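PDB 2EAB: alpha-fucosidase from Bifidobacterium bifidum, which probably releases terminal alpha-1,2-linked L-fucose from glycans by hydrolysis, this chain being the catalytic domain of a larger glycoside hydrolase of family 95. Local coordinates for residues T152-R157 with V169-H173; Q24-Q28 with V63-V67; V190-T196 with K272-I278; E66-E70 with D145-T151; T14-W19 with G342-D346. One frame throughout, in Å; residues are numbered along the deposited sequence.

Interaction 1 of 5, residues T152-R157 with V169-H173; sequences TVTEYR and VTFKH
V153 and F171 make the close-packed side of this antiparallel strand pair: CG1 of V153 reaches CD1 of F171 at 3.6 Å, coming obliquely to the ring, which a chi1 of 57° sets beside that methyl. CB of F171 meets CD1 of Y156 at 3.7 Å. The tyrosine ring has T170 O over one face, its OH end rests near CG1 of V169, and that hydroxyl is hydrogen-bonded to G65 O. V67 and F148 cover F171 from the loops beside it, so this face is largely apolar.

The other face, carrying T154, R157, T170 and K172, is looser and wet. T154 pairs with K172 and R157 with T170 as hydrogen-bonded pairs, and the register slips by one residue between them, a beta bulge at which E155 takes a left-handed backbone conformation. Waters bridge this side: one joins T154 OG1 to K172 O at the pair, another E155 O to T170 OG1 at the bulge. E155 brings the end of its side chain up beside K172, yet its OE2 stays 4.1 Å from NZ of K172, and a water linking OE1 to NZ spans the pair. R157 lays one guanidinium face over CG2 of T170. The backbone bonds and the apolar face therefore probably fix this end of the hairpin, with the solvated charges adding only a weak, screened attraction.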
# COMPACT_ATOMS: atom_id res chain seq x y z
N THR A 152 -1.03 14.43 37.96
CA THR A 152 -2.44 14.83 38.02
C THR A 152 -2.72 16.06 37.17
O THR A 152 -2.07 17.10 37.33
CB THR A 152 -2.91 15.06 39.48
OG1 THR A 152 -2.56 13.93 40.28
CG2 THR A 152 -4.42 15.27 39.54
N VAL A 153 -3.67 15.93 36.26
CA VAL A 153 -4.05 17.01 35.36
C VAL A 153 -5.57 17.10 35.17
O VAL A 153 -6.31 16.18 35.53
CB VAL A 153 -3.38 16.88 33.96
CG1 VAL A 153 -1.87 17.06 34.06
CG2 VAL A 153 -3.73 15.55 33.29
N THR A 154 -6.01 18.22 34.61
CA THR A 154 -7.38 18.37 34.13
C THR A 154 -7.33 18.93 32.71
O THR A 154 -6.26 19.34 32.23
CB THR A 154 -8.22 19.32 35.02
OG1 THR A 154 -7.57 20.60 35.10
CG2 THR A 154 -8.41 18.75 36.42
N GLU A 155 -8.48 18.95 32.04
CA GLU A 155 -8.62 19.49 30.69
C GLU A 155 -7.64 18.86 29.69
O GLU A 155 -7.16 19.52 28.76
CB GLU A 155 -8.50 21.02 30.70
CG GLU A 155 -9.62 21.69 31.49
CD GLU A 155 -9.37 23.16 31.78
OE1 GLU A 155 -8.62 23.82 31.03
OE2 GLU A 155 -9.96 23.67 32.76
N TYR A 156 -7.36 17.57 29.90
CA TYR A 156 -6.46 16.84 29.02
C TYR A 156 -7.13 16.46 27.71
O TYR A 156 -8.23 15.91 27.71
CB TYR A 156 -5.90 15.58 29.69
CG TYR A 156 -4.91 14.87 28.79
CD1 TYR A 156 -3.54 15.02 28.97
CD2 TYR A 156 -5.35 14.07 27.73
CE1 TYR A 156 -2.64 14.39 28.12
CE2 TYR A 156 -4.46 13.44 26.88
CZ TYR A 156 -3.11 13.60 27.08
OH TYR A 156 -2.24 12.96 26.22
N ARG A 157 -6.45 16.74 26.61
CA ARG A 157 -6.82 16.17 25.32
C ARG A 157 -5.57 15.94 24.47
O ARG A 157 -4.66 16.76 24.46
CB ARG A 157 -7.81 17.07 24.58
CG ARG A 157 -8.49 16.38 23.39
CD ARG A 157 -9.36 17.34 22.59
NE ARG A 157 -8.57 18.39 21.94
CZ ARG A 157 -8.67 19.69 22.23
NH1 ARG A 157 -9.52 20.12 23.15
NH2 ARG A 157 -7.91 20.56 21.58
N VAL A 169 -1.34 18.08 21.79
CA VAL A 169 -1.55 17.68 23.19
C VAL A 169 -1.80 18.93 24.01
O VAL A 169 -1.14 19.95 23.81
CB VAL A 169 -0.34 16.90 23.79
CG1 VAL A 169 -0.65 16.42 25.21
CG2 VAL A 169 0.08 15.72 22.91
N THR A 170 -2.77 18.86 24.92
CA THR A 170 -3.02 19.94 25.87
C THR A 170 -3.48 19.38 27.21
O THR A 170 -4.14 18.35 27.27
CB THR A 170 -4.04 20.98 25.31
OG1 THR A 170 -4.12 22.09 26.21
CG2 THR A 170 -5.43 20.38 25.11
N PHE A 171 -3.10 20.07 28.28
CA PHE A 171 -3.56 19.73 29.63
C PHE A 171 -3.26 20.87 30.59
O PHE A 171 -2.40 21.71 30.31
CB PHE A 171 -2.93 18.43 30.14
CG PHE A 171 -1.43 18.42 30.15
CD1 PHE A 171 -0.72 18.96 31.22
CD2 PHE A 171 -0.72 17.87 29.08
CE1 PHE A 171 0.67 18.96 31.23
CE2 PHE A 171 0.67 17.86 29.08
CZ PHE A 171 1.37 18.41 30.16
N LYS A 172 -3.97 20.89 31.71
CA LYS A 172 -3.72 21.84 32.78
C LYS A 172 -3.11 21.12 33.97
O LYS A 172 -3.70 20.17 34.50
CB LYS A 172 -5.02 22.56 33.18
CG LYS A 172 -4.83 23.61 34.28
CD LYS A 172 -6.09 24.41 34.54
CE LYS A 172 -6.22 25.59 33.58
NZ LYS A 172 -7.28 26.54 34.01
N HIS A 173 -1.93 21.56 34.38
CA HIS A 173 -1.22 20.98 35.51
C HIS A 173 -0.87 22.08 36.50
O HIS A 173 -0.19 23.05 36.15
CB HIS A 173 0.05 20.27 35.04
CG HIS A 173 0.89 19.71 36.15
ND1 HIS A 173 1.91 20.43 36.74
CD2 HIS A 173 0.85 18.51 36.78
CE1 HIS A 173 2.47 19.69 37.68
NE2 HIS A 173 1.85 18.53 37.73
O HOH W 1 -5.46 20.70 36.84
O HOH W 2 -5.82 21.87 28.33
O HOH W 3 -9.00 26.40 31.79

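Interaction 2 of 5, residues Q24-Q28 with V63-V67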
# COMPACT_ATOMS: atom_id res chain seq x y z
N GLN A 24 -7.13 11.00 27.34
CA GLN A 24 -6.05 10.53 28.20
C GLN A 24 -4.82 10.16 27.37
O GLN A 24 -4.95 9.87 26.17
CB GLN A 24 -6.52 9.35 29.07
CG GLN A 24 -6.72 8.03 28.33
CD GLN A 24 -7.91 8.04 27.38
OE1 GLN A 24 -9.01 8.45 27.74
NE2 GLN A 24 -7.68 7.57 26.16
N PRO A 25 -3.61 10.19 27.98
CA PRO A 25 -2.38 9.78 27.30
C PRO A 25 -2.41 8.35 26.76
O PRO A 25 -3.24 7.54 27.17
CB PRO A 25 -1.32 9.86 28.41
CG PRO A 25 -2.07 10.00 29.69
CD PRO A 25 -3.34 10.68 29.34
N ALA A 26 -1.47 8.05 25.86
CA ALA A 26 -1.31 6.70 25.33
C ALA A 26 -1.23 5.65 26.44
O ALA A 26 -1.86 4.61 26.35
CB ALA A 26 -0.08 6.63 24.43
N SER A 27 -0.45 5.95 27.49
CA SER A 27 -0.26 5.02 28.61
C SER A 27 -1.56 4.63 29.32
O SER A 27 -1.62 3.59 29.97
CB SER A 27 0.71 5.62 29.63
OG SER A 27 0.19 6.81 30.19
N GLN A 28 -2.59 5.47 29.18
CA GLN A 28 -3.88 5.24 29.83
C GLN A 28 -4.99 4.87 28.84
O GLN A 28 -6.17 4.81 29.21
CB GLN A 28 -4.28 6.47 30.64
CG GLN A 28 -3.37 6.77 31.82
CD GLN A 28 -3.83 7.96 32.64
OE1 GLN A 28 -4.27 8.98 32.10
NE2 GLN A 28 -3.74 7.84 33.96
N VAL A 63 3.10 9.89 18.45
CA VAL A 63 2.99 10.71 19.65
C VAL A 63 2.26 9.97 20.76
O VAL A 63 1.17 9.44 20.56
CB VAL A 63 2.24 12.02 19.35
CG1 VAL A 63 2.14 12.90 20.60
CG2 VAL A 63 2.94 12.77 18.23
N TRP A 64 2.88 9.94 21.95
CA TRP A 64 2.26 9.31 23.11
C TRP A 64 1.37 10.28 23.90
O TRP A 64 0.32 9.90 24.40
CB TRP A 64 3.34 8.70 24.01
CG TRP A 64 4.11 7.55 23.40
CD1 TRP A 64 4.98 7.62 22.34
CD2 TRP A 64 4.11 6.19 23.83
NE1 TRP A 64 5.50 6.37 22.07
CE2 TRP A 64 4.99 5.48 22.97
CE3 TRP A 64 3.45 5.49 24.85
CZ2 TRP A 64 5.22 4.11 23.11
CZ3 TRP A 64 3.68 4.12 24.98
CH2 TRP A 64 4.56 3.45 24.11
N GLY A 65 1.81 11.53 24.01
CA GLY A 65 1.05 12.55 24.75
C GLY A 65 1.11 12.37 26.26
O GLY A 65 0.15 12.69 26.96
N GLU A 66 2.23 11.85 26.76
CA GLU A 66 2.40 11.68 28.20
C GLU A 66 2.54 13.02 28.89
O GLU A 66 3.08 13.97 28.32
CB GLU A 66 3.59 10.77 28.51
CG GLU A 66 3.50 9.39 27.86
CD GLU A 66 2.25 8.62 28.25
OE1 GLU A 66 1.88 8.66 29.44
OE2 GLU A 66 1.63 7.99 27.36
N VAL A 67 2.07 13.10 30.13
CA VAL A 67 2.04 14.36 30.86
C VAL A 67 3.45 14.87 31.18
O VAL A 67 3.81 15.98 30.79
CB VAL A 67 1.17 14.26 32.15
CG1 VAL A 67 1.35 15.50 33.03
CG2 VAL A 67 -0.30 14.09 31.78
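E66, A26 and P25 bury the most surface here, and the glutamate carboxylate organises the contact. Its chain bends at chi2 (-57°), which turns the acid back toward the 3-10 turn that starts at A26. There both oxygens are gripped by one residue: OE1 accepts from S27 OG at 2.6 Å, on the syn side and 16° out of the carboxylate plane, while OE2 uses its syn lone pair for S27 N at 2.9 Å. Two bonds from the same serine hold the carboxylate against rotation. A chi1 of 63° brings S27 OG round to the side of its own N-H and lets the two donors serve the two oxygens.

A26 is fixed from its backbone and its methyl together. Its N donates to W64 O at 3.0 Å, and CB lies 3.7 Å from CE3 of the W64 indole, approaching obliquely; the indole nitrogen is itself bonded to T73. P25 points toward residues 63-67, with CB 3.5 Å from G65 O and 3.6 Å from OE1 of E66, the proline and glutamate side chains crossing at about a right angle.

With an alanine in place of E66, S27 N and OG would probably be left without their acceptors here and the serine hydroxyl set free to turn. The start of the 3-10 turn thus presents backbone and hydroxyl donors to an anion, an arrangement likely to stabilise the ionised carboxylate and join two loops of the N-terminal domain.

Interaction 3 of 5, residues V190-T196 with K272-I278; sequences VMVARLT and KAVTLYI
R194 reaches across to T275, its partner in a non-hydrogen-bonded pair of two antiparallel strands. From CB the chain sets out with CG anti to the backbone N (chi1 176°), then bends at chi2 so that CD comes 3.6 Å from T275 OG1 and 3.7 Å from V274 O. NE runs on past the same hydroxyl, and CZ lies 3.9 Å from A273 CB. At the tip NH1 donates to T275 OG1 (2.9 Å), which lies near the guanidinium plane, whereas A273 CB sits over one face, 3.5 Å from NH2. NH2 also forms a salt bridge with D251, and Y316 makes a cation-pi contact with the group.

On this face V192 and Y277 lie side by side, V192 CG2 meeting the ring obliquely, 3.9 Å from Y277 CD1. The opposite face is apolar: M191 meets I278, A193 meets L276, and L195 CB touches V274 CG2 at 3.7 Å. The M191-I278, A193-L276 and L195-V274 pairs are each closed by two backbone hydrogen bonds.

These strands are central in a nine-stranded antiparallel sheet, flanked by strands 176-185 and 241-250; strand 203-208 of the second sheet packs on L195, V274 and L276, while helix 297-314 covers V190 and Y277.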
# COMPACT_ATOMS: atom_id res chain seq x y z
N VAL A 190 11.38 18.65 7.50
CA VAL A 190 11.73 18.85 8.90
C VAL A 190 10.55 18.54 9.80
O VAL A 190 9.39 18.77 9.43
CB VAL A 190 12.27 20.30 9.14
CG1 VAL A 190 11.16 21.35 8.96
CG2 VAL A 190 12.94 20.43 10.50
N MET A 191 10.85 17.98 10.97
CA MET A 191 9.85 17.75 12.00
C MET A 191 9.87 18.92 12.97
O MET A 191 10.93 19.42 13.34
CB MET A 191 10.14 16.43 12.72
CG MET A 191 9.19 16.09 13.86
SD MET A 191 9.55 14.49 14.61
CE MET A 191 9.12 13.37 13.28
N VAL A 192 8.68 19.37 13.36
CA VAL A 192 8.53 20.52 14.24
C VAL A 192 7.77 20.09 15.49
O VAL A 192 6.75 19.41 15.39
CB VAL A 192 7.79 21.68 13.52
CG1 VAL A 192 7.47 22.82 14.47
CG2 VAL A 192 8.62 22.19 12.34
N ALA A 193 8.29 20.48 16.65
CA ALA A 193 7.56 20.38 17.90
C ALA A 193 7.45 21.77 18.50
O ALA A 193 8.46 22.40 18.84
CB ALA A 193 8.26 19.43 18.86
N ARG A 194 6.22 22.26 18.61
CA ARG A 194 5.93 23.57 19.18
C ARG A 194 5.39 23.35 20.58
O ARG A 194 4.35 22.71 20.76
CB ARG A 194 4.91 24.30 18.30
CG ARG A 194 4.45 25.66 18.84
CD ARG A 194 5.55 26.70 18.75
NE ARG A 194 5.12 27.97 19.32
CZ ARG A 194 5.94 28.99 19.58
NH1 ARG A 194 7.24 28.89 19.33
NH2 ARG A 194 5.46 30.11 20.11
N LEU A 195 6.10 23.88 21.57
CA LEU A 195 5.78 23.63 22.98
C LEU A 195 5.55 24.94 23.71
O LEU A 195 6.34 25.87 23.57
CB LEU A 195 6.92 22.84 23.65
CG LEU A 195 7.47 21.63 22.89
CD1 LEU A 195 8.75 21.12 23.53
CD2 LEU A 195 6.45 20.51 22.81
N THR A 196 4.46 25.02 24.46
CA THR A 196 4.13 26.23 25.22
C THR A 196 3.69 25.95 26.65
O THR A 196 3.20 24.86 26.97
CB THR A 196 3.02 27.08 24.54
OG1 THR A 196 1.73 26.49 24.79
CG2 THR A 196 3.25 27.23 23.04
N LYS A 272 8.75 30.15 28.03
CA LYS A 272 7.30 30.19 27.87
C LYS A 272 6.87 29.41 26.63
O LYS A 272 5.88 28.68 26.66
CB LYS A 272 6.80 31.63 27.81
CG LYS A 272 5.29 31.76 27.98
CD LYS A 272 4.82 33.20 27.79
CE LYS A 272 3.32 33.31 28.00
NZ LYS A 272 2.81 34.69 27.76
N ALA A 273 7.62 29.58 25.54
CA ALA A 273 7.34 28.89 24.28
C ALA A 273 8.64 28.58 23.54
O ALA A 273 9.56 29.40 23.51
CB ALA A 273 6.42 29.72 23.41
N VAL A 274 8.70 27.39 22.95
CA VAL A 274 9.86 26.96 22.19
C VAL A 274 9.44 26.21 20.92
O VAL A 274 8.37 25.59 20.88
CB VAL A 274 10.82 26.04 23.02
CG1 VAL A 274 11.34 26.75 24.26
CG2 VAL A 274 10.14 24.74 23.40
N THR A 275 10.27 26.29 19.89
CA THR A 275 10.11 25.47 18.70
C THR A 275 11.33 24.57 18.55
O THR A 275 12.47 25.05 18.58
CB THR A 275 9.92 26.31 17.42
OG1 THR A 275 8.88 27.27 17.63
CG2 THR A 275 9.56 25.43 16.22
N LEU A 276 11.08 23.28 18.40
CA LEU A 276 12.12 22.31 18.10
C LEU A 276 12.06 21.97 16.62
O LEU A 276 10.99 21.70 16.08
CB LEU A 276 11.92 21.03 18.91
CG LEU A 276 12.52 20.93 20.32
CD1 LEU A 276 12.17 22.10 21.23
CD2 LEU A 276 12.12 19.61 20.96
N TYR A 277 13.22 22.02 15.97
CA TYR A 277 13.36 21.56 14.60
C TYR A 277 14.19 20.29 14.60
O TYR A 277 15.32 20.27 15.10
CB TYR A 277 14.01 22.64 13.73
CG TYR A 277 13.16 23.88 13.60
CD1 TYR A 277 12.11 23.94 12.69
CD2 TYR A 277 13.40 24.99 14.41
CE1 TYR A 277 11.32 25.08 12.58
CE2 TYR A 277 12.62 26.14 14.31
CZ TYR A 277 11.58 26.17 13.38
OH TYR A 277 10.80 27.30 13.28
N ILE A 278 13.60 19.23 14.05
CA ILE A 278 14.19 17.90 14.11
C ILE A 278 14.37 17.38 12.69
O ILE A 278 13.43 17.36 11.89
CB ILE A 278 13.29 16.92 14.91
CG1 ILE A 278 13.06 17.44 16.33
CG2 ILE A 278 13.92 15.52 14.93
CD1 ILE A 278 11.61 17.38 16.78

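Interaction 4 of 5, residues E66-E70 with D145-T151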
# COMPACT_ATOMS: atom_id res chain seq x y z
N GLU A 66 2.23 11.85 26.76
CA GLU A 66 2.40 11.68 28.20
C GLU A 66 2.54 13.02 28.89
O GLU A 66 3.08 13.97 28.32
CB GLU A 66 3.59 10.77 28.51
CG GLU A 66 3.50 9.39 27.86
CD GLU A 66 2.25 8.62 28.25
OE1 GLU A 66 1.88 8.66 29.44
OE2 GLU A 66 1.63 7.99 27.36
N VAL A 67 2.07 13.10 30.13
CA VAL A 67 2.04 14.36 30.86
C VAL A 67 3.45 14.87 31.18
O VAL A 67 3.81 15.98 30.79
CB VAL A 67 1.17 14.26 32.15
CG1 VAL A 67 1.35 15.50 33.03
CG2 VAL A 67 -0.30 14.09 31.78
N SER A 68 4.24 14.06 31.87
CA SER A 68 5.56 14.49 32.32
C SER A 68 6.69 14.06 31.38
O SER A 68 7.40 14.90 30.84
CB SER A 68 5.83 14.03 33.75
OG SER A 68 7.03 14.61 34.24
N ARG A 69 6.86 12.75 31.19
CA ARG A 69 7.89 12.28 30.28
C ARG A 69 7.27 12.00 28.92
O ARG A 69 6.92 10.86 28.59
CB ARG A 69 8.65 11.07 30.84
CG ARG A 69 9.87 10.69 30.02
CD ARG A 69 10.85 9.84 30.81
NE ARG A 69 11.81 9.14 29.96
CZ ARG A 69 12.97 9.65 29.53
NH1 ARG A 69 13.33 10.88 29.86
NH2 ARG A 69 13.76 8.91 28.77
N GLU A 70 7.12 13.07 28.16
CA GLU A 70 6.55 12.99 26.82
C GLU A 70 7.48 12.21 25.90
O GLU A 70 8.71 12.26 26.04
CB GLU A 70 6.27 14.39 26.28
CG GLU A 70 5.85 14.47 24.81
CD GLU A 70 4.49 13.85 24.51
OE1 GLU A 70 4.27 12.66 24.80
OE2 GLU A 70 3.63 14.56 23.93
N ASP A 145 11.13 15.58 28.73
CA ASP A 145 10.88 15.30 30.14
C ASP A 145 10.65 16.59 30.92
O ASP A 145 11.58 17.37 31.14
CB ASP A 145 12.03 14.47 30.75
CG ASP A 145 11.71 13.94 32.14
OD1 ASP A 145 10.66 14.29 32.72
OD2 ASP A 145 12.53 13.16 32.68
N TYR A 146 9.40 16.79 31.33
CA TYR A 146 8.98 18.00 32.03
C TYR A 146 9.28 17.94 33.53
O TYR A 146 9.25 18.96 34.21
CB TYR A 146 7.48 18.24 31.80
CG TYR A 146 7.13 18.79 30.43
CD1 TYR A 146 7.40 18.07 29.26
CD2 TYR A 146 6.52 20.04 30.30
CE1 TYR A 146 7.08 18.57 28.00
CE2 TYR A 146 6.19 20.56 29.05
CZ TYR A 146 6.47 19.82 27.90
OH TYR A 146 6.14 20.33 26.67
N GLY A 147 9.56 16.73 34.03
CA GLY A 147 9.94 16.53 35.43
C GLY A 147 8.90 16.95 36.45
O GLY A 147 9.25 17.49 37.51
N PHE A 148 7.63 16.72 36.14
CA PHE A 148 6.55 16.99 37.09
C PHE A 148 6.60 16.01 38.25
O PHE A 148 6.90 14.83 38.06
CB PHE A 148 5.17 16.91 36.42
CG PHE A 148 4.93 17.95 35.35
CD1 PHE A 148 5.23 19.30 35.56
CD2 PHE A 148 4.36 17.58 34.13
CE1 PHE A 148 4.99 20.25 34.57
CE2 PHE A 148 4.12 18.53 33.14
CZ PHE A 148 4.44 19.86 33.36
N ASN A 149 6.32 16.50 39.45
CA ASN A 149 6.29 15.65 40.65
C ASN A 149 5.01 14.81 40.71
O ASN A 149 5.04 13.67 41.18
CB ASN A 149 6.43 16.50 41.91
CG ASN A 149 7.69 17.35 41.91
OD1 ASN A 149 8.81 16.83 41.81
ND2 ASN A 149 7.53 18.66 42.04
N ASP A 150 3.91 15.39 40.24
CA ASP A 150 2.61 14.72 40.21
C ASP A 150 2.02 14.79 38.81
O ASP A 150 2.02 15.86 38.18
CB ASP A 150 1.65 15.37 41.22
CG ASP A 150 2.17 15.33 42.64
OD1 ASP A 150 2.58 14.24 43.11
OD2 ASP A 150 2.17 16.39 43.31
N THR A 151 1.52 13.66 38.32
CA THR A 151 1.00 13.53 36.96
C THR A 151 -0.45 14.03 36.84
O THR A 151 -1.01 14.05 35.74
CB THR A 151 1.06 12.06 36.46
OG1 THR A 151 2.00 11.32 37.26
CG2 THR A 151 1.48 12.01 35.01
O HOH W 4 9.11 13.03 34.43
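V67 lays its CG1 methyl against the ring of F148, 3.8 Å from CD2, the two side chains crossing at about a right angle. A chi1 of 170° turns CG1 toward F148; separately, V67 O comes to the ring's edge, 3.5 Å from CE2. That buried oxygen finds no hydrogen-bond partner in the model. CB of V67 also touches the T151 methyl, CG2, at 3.7 Å. F148 has Y146 CB over one face and is further stacked with H173, so the phenylalanine is packed from several directions.

S68 carries the polar half. Its O receives a nearly straight bond from Y146 N (2.8 Å, 176°), with the donor tilted from the carbonyl plane, and its OG accepts from F148 N at 2.9 Å. A water ties the same OG to D145 OD1. That carboxylate oxygen also accepts from G147 N, which reaches it from above the carboxylate plane.

R69 extends beside D145 at the outer side, but NH1 stays 3.7 Å from OD2, a long salt bridge with the guanidinium and carboxylate planes 74° apart.

R69 and D145 form a non-hydrogen-bonded antiparallel pair in the seven-stranded sheet that holds strands 69-76 and 140-145; beyond it the chain leaves strand 140-145 through an Asx turn, with D145 OD1 taking the N-H two residues on, while S68 OG takes the N-H of F148, the residue after the turn.

Interaction 5 of 5, residues T14-W19 with G342-D346; sequences TSKDDW and GHSSD
W19 and H343 stack face to face: the imidazole and the five-membered ring of the indole have centroids 3.8 Å apart and planes only 5° from parallel. The overlap extends over the six-membered ring too, where H343 CD2 comes 3.4 Å from W19 CE3. With chi1 at 81° the imidazole swings over the indole and leaves its rim to the 14-17 turn. Around that rim CE1 is 3.1 Å from T14 O and 3.0 Å from D17 O. The other imidazole face carries S344 OG, offset toward the ring's rim; that hydroxyl donates to S15 O at 2.7 Å, in the carbonyl plane and on a lone pair.

Waters form the next layer. One links H343 NE2 to T14 OG1. A second accepts from the backbone N of both W19 and H343 and also bonds H343 ND1, thereby bridging the two segments beside the stack.

Two type I turns, T14 to D17 and G342 to S345, position these groups. D17 is anchored by a salt bridge to K164, and R157 packs against W19 from the adjoining strand. Without the W19 indole, as with a serine here, one face of the H343 imidazole would probably lose its stacking partner and the ring would turn more freely.

The imidazole is thus probably held by stacking on its W19 face and by waters and carbonyl oxygens round its edge, a contact that joins the N-terminal segment to a loop of the catalytic region.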
# COMPACT_ATOMS: atom_id res chain seq x y z
N THR A 14 -10.96 25.19 13.79
CA THR A 14 -10.69 23.77 13.55
C THR A 14 -11.95 22.91 13.69
O THR A 14 -11.87 21.68 13.64
CB THR A 14 -9.61 23.21 14.51
OG1 THR A 14 -10.01 23.43 15.87
CG2 THR A 14 -8.27 23.88 14.26
N SER A 15 -13.10 23.56 13.85
CA SER A 15 -14.37 22.86 14.08
C SER A 15 -14.76 21.90 12.95
O SER A 15 -15.47 20.92 13.19
CB SER A 15 -15.50 23.86 14.32
OG SER A 15 -15.73 24.65 13.16
N LYS A 16 -14.31 22.20 11.73
CA LYS A 16 -14.66 21.39 10.56
C LYS A 16 -13.57 20.39 10.18
O LYS A 16 -13.70 19.66 9.20
CB LYS A 16 -14.99 22.30 9.36
CG LYS A 16 -16.01 23.41 9.64
CD LYS A 16 -17.40 22.84 9.96
CE LYS A 16 -18.39 23.95 10.29
NZ LYS A 16 -18.08 24.64 11.58
N ASP A 17 -12.49 20.36 10.95
CA ASP A 17 -11.37 19.44 10.71
C ASP A 17 -11.70 18.03 11.19
O ASP A 17 -12.52 17.85 12.10
CB ASP A 17 -10.10 19.94 11.40
CG ASP A 17 -9.53 21.21 10.76
OD1 ASP A 17 -10.03 21.65 9.70
OD2 ASP A 17 -8.57 21.76 11.34
N ASP A 18 -11.07 17.04 10.57
CA ASP A 18 -11.22 15.64 10.96
C ASP A 18 -10.20 15.29 12.03
O ASP A 18 -9.00 15.42 11.80
CB ASP A 18 -11.02 14.72 9.76
CG ASP A 18 -11.98 15.02 8.62
OD1 ASP A 18 -13.18 15.26 8.86
OD2 ASP A 18 -11.52 14.99 7.45
N TRP A 19 -10.68 14.85 13.19
CA TRP A 19 -9.82 14.51 14.32
C TRP A 19 -10.00 13.08 14.79
O TRP A 19 -11.12 12.58 14.91
CB TRP A 19 -10.17 15.38 15.53
CG TRP A 19 -9.70 16.79 15.52
CD1 TRP A 19 -9.22 17.51 14.47
CD2 TRP A 19 -9.71 17.67 16.64
NE1 TRP A 19 -8.91 18.79 14.87
CE2 TRP A 19 -9.21 18.91 16.21
CE3 TRP A 19 -10.09 17.53 17.99
CZ2 TRP A 19 -9.07 20.01 17.06
CZ3 TRP A 19 -9.96 18.61 18.84
CH2 TRP A 19 -9.45 19.84 18.37
N GLY A 342 -18.84 14.25 14.33
CA GLY A 342 -17.42 14.57 14.36
C GLY A 342 -17.07 15.18 15.70
O GLY A 342 -17.92 15.24 16.60
N HIS A 343 -15.83 15.64 15.85
CA HIS A 343 -15.34 16.12 17.15
C HIS A 343 -16.05 17.39 17.64
O HIS A 343 -16.01 17.70 18.83
CB HIS A 343 -13.82 16.32 17.13
CG HIS A 343 -13.38 17.60 16.51
ND1 HIS A 343 -13.13 17.73 15.16
CD2 HIS A 343 -13.13 18.82 17.05
CE1 HIS A 343 -12.75 18.97 14.90
NE2 HIS A 343 -12.74 19.65 16.03
N SER A 344 -16.69 18.11 16.72
CA SER A 344 -17.41 19.35 17.05
C SER A 344 -18.90 19.14 17.30
O SER A 344 -19.60 20.09 17.67
CB SER A 344 -17.21 20.38 15.94
OG SER A 344 -15.87 20.82 15.90
N SER A 345 -19.38 17.91 17.12
CA SER A 345 -20.79 17.59 17.33
C SER A 345 -21.19 17.74 18.79
O SER A 345 -20.36 17.58 19.69
CB SER A 345 -21.08 16.16 16.87
OG SER A 345 -20.78 15.98 15.50
N ASP A 346 -22.46 18.04 19.02
CA ASP A 346 -23.03 17.98 20.36
C ASP A 346 -22.91 16.54 20.85
O ASP A 346 -23.29 15.61 20.14
CB ASP A 346 -24.50 18.41 20.37
CG ASP A 346 -24.69 19.89 20.03
OD1 ASP A 346 -23.70 20.64 19.93
OD2 ASP A 346 -25.86 20.29 19.88
O HOH W 5 -12.18 22.20 16.88
O HOH W 6 -13.70 15.15 13.72

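How the interactions relate
Interactions 1 to 4 lie within the N-terminal beta domain. Interactions 1, 2 and 4 cluster with centres about 11 Å apart: Y156 reaches G65, H173 meets D150 and F148, and E66 and V67 belong to both 2 and 4. Interactions 1 and 3 lie in the nine-stranded sheet, their centres about 19 Å apart, whereas 4 starts in the seven-stranded sheet of the same domain and touches 3 through Y146 and L195. Along the chain, interaction 2 leads into 4, followed by 1 and 3. Interaction 5 spans them all, joining residues 14-19 to 342-346; R157 against W19 connects it to interaction 1. The two sheets are thus tied together, and their domain to the catalytic region.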